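Local coordinates for uncharacterized protein (Cytophaga hutchinsonii ATCC 33406, PDB 3FF4), which is of unknown function but belongs to the CoA-binding family of Rossmann-like domains, and so may bind coenzyme A or a related nucleotide, at residues E25-H30 with G111-M116. Sequence-based numbering, arbitrary orientation.
Sequences ERLKSH and GCTLVM
R26 and L114 bring the two segments closest, their CA atoms 6.7 Å apart, where the last turns of helix 19-30 pass the first turn of helix 113-119. The second helix starts after C112, which occupies the N-cap position: its SG accepts a nearly straight bond from V115 N (3.6 Å, 169°), while its carbonyl receives M116 N.

Contact between the segments is small and apolar. One methyl of L114, CD2, meets the aliphatic base of the arginine, 3.5 Å from R26 CG and somewhat farther from CB, and the two side chains cross at about a right angle. With CG of R26 anti to its carbonyl carbon (chi1 -63°) and the chain bent again at chi2 and chi3, methylene groups face the leucine. Deeper, on the side facing the sheet, L27 CD2 lies 4.5 Å from T113 CG2, a loose approach. The hydroxyl of T113 turns to T63 and N89 instead, and L27 also packs on T7 and I9 of strand 7-10.

Within segment 25-30, R26 O accepts hydrogen bonds from H30 N, S29 OG and H30 ND1; the last, at 3.0 Å, reaches it from above the carbonyl plane, with the oxygen in the imidazole plane. L117 extends the apolar seam, touching R26, L27 and H30. Two helices thus pack side by side over one parallel sheet of strand order 2-1-3-4-5, as in a Rossmann-like CoA-binding domain.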
ATOM      1  N   GLU A  25      -5.542  -2.417  10.134  1.00 28.65           N
ATOM      2  CA  GLU A  25      -5.622  -2.561  11.596  1.00 30.64           C
ATOM      3  C   GLU A  25      -4.283  -2.308  12.287  1.00 30.70           C
ATOM      4  O   GLU A  25      -4.240  -1.582  13.278  1.00 30.93           O
ATOM      5  CB  GLU A  25      -6.099  -3.955  12.010  1.00 30.68           C
ATOM      6  CG  GLU A  25      -7.560  -4.228  11.778  1.00 33.93           C
ATOM      7  CD  GLU A  25      -8.009  -5.592  12.329  1.00 36.86           C
ATOM      8  OE1 GLU A  25      -7.269  -6.600  12.153  1.00 37.62           O
ATOM      9  OE2 GLU A  25      -9.109  -5.645  12.936  1.00 36.68           O
ATOM     10  N   ARG A  26      -3.201  -2.922  11.787  1.00 30.46           N
ATOM     11  CA  ARG A  26      -1.897  -2.702  12.413  1.00 30.30           C
ATOM     12  C   ARG A  26      -1.410  -1.260  12.192  1.00 29.43           C
ATOM     13  O   ARG A  26      -0.901  -0.643  13.115  1.00 29.67           O
ATOM     14  CB  ARG A  26      -0.831  -3.707  11.957  1.00 29.68           C
ATOM     15  CG  ARG A  26      -1.084  -5.164  12.300  1.00 33.38           C
ATOM     16  CD  ARG A  26      -1.019  -5.474  13.799  1.00 34.22           C
ATOM     17  NE  ARG A  26      -2.336  -5.304  14.389  1.00 37.97           N
ATOM     18  CZ  ARG A  26      -2.577  -4.650  15.523  1.00 38.32           C
ATOM     19  NH1 ARG A  26      -1.590  -4.111  16.213  1.00 39.23           N
ATOM     20  NH2 ARG A  26      -3.808  -4.536  15.971  1.00 38.27           N
ATOM     21  N   LEU A  27      -1.554  -0.730  10.975  1.00 29.22           N
ATOM     22  CA  LEU A  27      -1.144   0.653  10.703  1.00 28.79           C
ATOM     23  C   LEU A  27      -1.866   1.596  11.636  1.00 28.83           C
ATOM     24  O   LEU A  27      -1.251   2.452  12.297  1.00 28.73           O
ATOM     25  CB  LEU A  27      -1.454   1.023   9.251  1.00 27.96           C
ATOM     26  CG  LEU A  27      -0.507   0.403   8.221  1.00 28.51           C
ATOM     27  CD1 LEU A  27      -1.131   0.397   6.819  1.00 26.19           C
ATOM     28  CD2 LEU A  27       0.898   1.099   8.226  1.00 29.21           C
ATOM     29  N   LYS A  28      -3.180   1.411  11.708  1.00 29.89           N
ATOM     30  CA  LYS A  28      -4.009   2.245  12.558  1.00 30.58           C
ATOM     31  C   LYS A  28      -3.578   2.152  14.010  1.00 30.98           C
ATOM     32  O   LYS A  28      -3.417   3.176  14.654  1.00 30.26           O
ATOM     33  CB  LYS A  28      -5.487   1.913  12.415  1.00 30.08           C
ATOM     34  CG  LYS A  28      -6.349   2.774  13.310  1.00 31.00           C
ATOM     35  CD  LYS A  28      -7.831   2.570  13.064  1.00 31.69           C
ATOM     36  CE  LYS A  28      -8.624   3.064  14.275  1.00 34.95           C
ATOM     37  NZ  LYS A  28      -9.595   4.026  13.749  1.00 34.04           N
ATOM     38  N   SER A  29      -3.361   0.943  14.525  1.00 31.69           N
ATOM     39  CA  SER A  29      -3.046   0.821  15.958  1.00 32.45           C
ATOM     40  C   SER A  29      -1.659   1.361  16.240  1.00 32.56           C
ATOM     41  O   SER A  29      -1.352   1.696  17.382  1.00 33.03           O
ATOM     42  CB  SER A  29      -3.177  -0.616  16.492  1.00 32.17           C
ATOM     43  OG  SER A  29      -2.196  -1.439  15.898  1.00 35.50           O
ATOM     44  N   HIS A  30      -0.825   1.430  15.208  1.00 33.19           N
ATOM     45  CA  HIS A  30       0.495   2.048  15.334  1.00 33.25           C
ATOM     46  C   HIS A  30       0.461   3.565  15.158  1.00 33.13           C
ATOM     47  O   HIS A  30       1.445   4.228  15.443  1.00 33.66           O
ATOM     48  CB  HIS A  30       1.530   1.402  14.391  1.00 33.23           C
ATOM     49  CG  HIS A  30       2.136   0.145  14.936  1.00 33.31           C
ATOM     50  ND1 HIS A  30       1.600  -1.102  14.703  1.00 33.90           N
ATOM     51  CD2 HIS A  30       3.216  -0.055  15.726  1.00 32.78           C
ATOM     52  CE1 HIS A  30       2.332  -2.018  15.311  1.00 33.47           C
ATOM     53  NE2 HIS A  30       3.321  -1.408  15.935  1.00 33.03           N
ATOM     54  N   GLY A 111       8.707  -7.202   1.693  1.00 28.21           N
ATOM     55  CA  GLY A 111       8.528  -7.642   3.073  1.00 29.58           C
ATOM     56  C   GLY A 111       7.038  -7.672   3.388  1.00 30.39           C
ATOM     57  O   GLY A 111       6.229  -7.295   2.548  1.00 31.85           O
ATOM     58  N   CYS A 112       6.676  -8.125   4.583  1.00 29.49           N
ATOM     59  CA  CYS A 112       5.293  -8.111   5.039  1.00 29.41           C
ATOM     60  C   CYS A 112       5.103  -6.894   5.927  1.00 29.63           C
ATOM     61  O   CYS A 112       5.842  -6.695   6.914  1.00 30.81           O
ATOM     62  CB  CYS A 112       4.971  -9.407   5.789  1.00 28.87           C
ATOM     63  SG  CYS A 112       3.419  -9.338   6.707  1.00 29.98           S
ATOM     64  N   THR A 113       4.144  -6.049   5.556  1.00 29.38           N
ATOM     65  CA  THR A 113       3.778  -4.885   6.354  1.00 28.75           C
ATOM     66  C   THR A 113       3.581  -5.222   7.830  1.00 28.21           C
ATOM     67  O   THR A 113       4.036  -4.479   8.674  1.00 27.74           O
ATOM     68  CB  THR A 113       2.522  -4.155   5.784  1.00 30.29           C
ATOM     69  OG1 THR A 113       2.785  -3.743   4.427  1.00 29.15           O
ATOM     70  CG2 THR A 113       2.176  -2.908   6.665  1.00 27.28           C
ATOM     71  N   LEU A 114       2.912  -6.343   8.142  1.00 28.09           N
ATOM     72  CA  LEU A 114       2.673  -6.730   9.539  1.00 27.57           C
ATOM     73  C   LEU A 114       3.989  -7.035  10.276  1.00 27.39           C
ATOM     74  O   LEU A 114       4.238  -6.513  11.366  1.00 27.17           O
ATOM     75  CB  LEU A 114       1.729  -7.942   9.635  1.00 28.44           C
ATOM     76  CG  LEU A 114       0.421  -7.941   8.828  1.00 30.10           C
ATOM     77  CD1 LEU A 114      -0.433  -9.219   9.112  1.00 29.17           C
ATOM     78  CD2 LEU A 114      -0.374  -6.685   9.179  1.00 32.20           C
ATOM     79  N   VAL A 115       4.838  -7.855   9.662  1.00 27.80           N
ATOM     80  CA  VAL A 115       6.154  -8.186  10.214  1.00 26.43           C
ATOM     81  C   VAL A 115       6.996  -6.933  10.412  1.00 26.74           C
ATOM     82  O   VAL A 115       7.626  -6.764  11.471  1.00 26.39           O
ATOM     83  CB  VAL A 115       6.872  -9.232   9.355  1.00 26.55           C
ATOM     84  CG1 VAL A 115       8.312  -9.456   9.830  1.00 25.86           C
ATOM     85  CG2 VAL A 115       6.080 -10.544   9.405  1.00 23.47           C
HETATM   86  N   MSE A 116       6.964  -6.041   9.424  1.00 26.30           N
HETATM   87  CA  MSE A 116       7.721  -4.809   9.505  1.00 26.91           C
HETATM   88  C   MSE A 116       7.287  -3.925  10.677  1.00 26.98           C
HETATM   89  O   MSE A 116       8.126  -3.364  11.387  1.00 27.59           O
HETATM   90  CB  MSE A 116       7.693  -4.064   8.166  1.00 26.32           C
HETATM   91  CG  MSE A 116       8.530  -4.781   7.113  1.00 26.75           C
HETATM   92 SE   MSE A 116       8.002  -4.094   5.354  1.00 33.75          SE
HETATM   93  CE  MSE A 116       8.792  -2.280   5.393  1.00 25.46           C
TER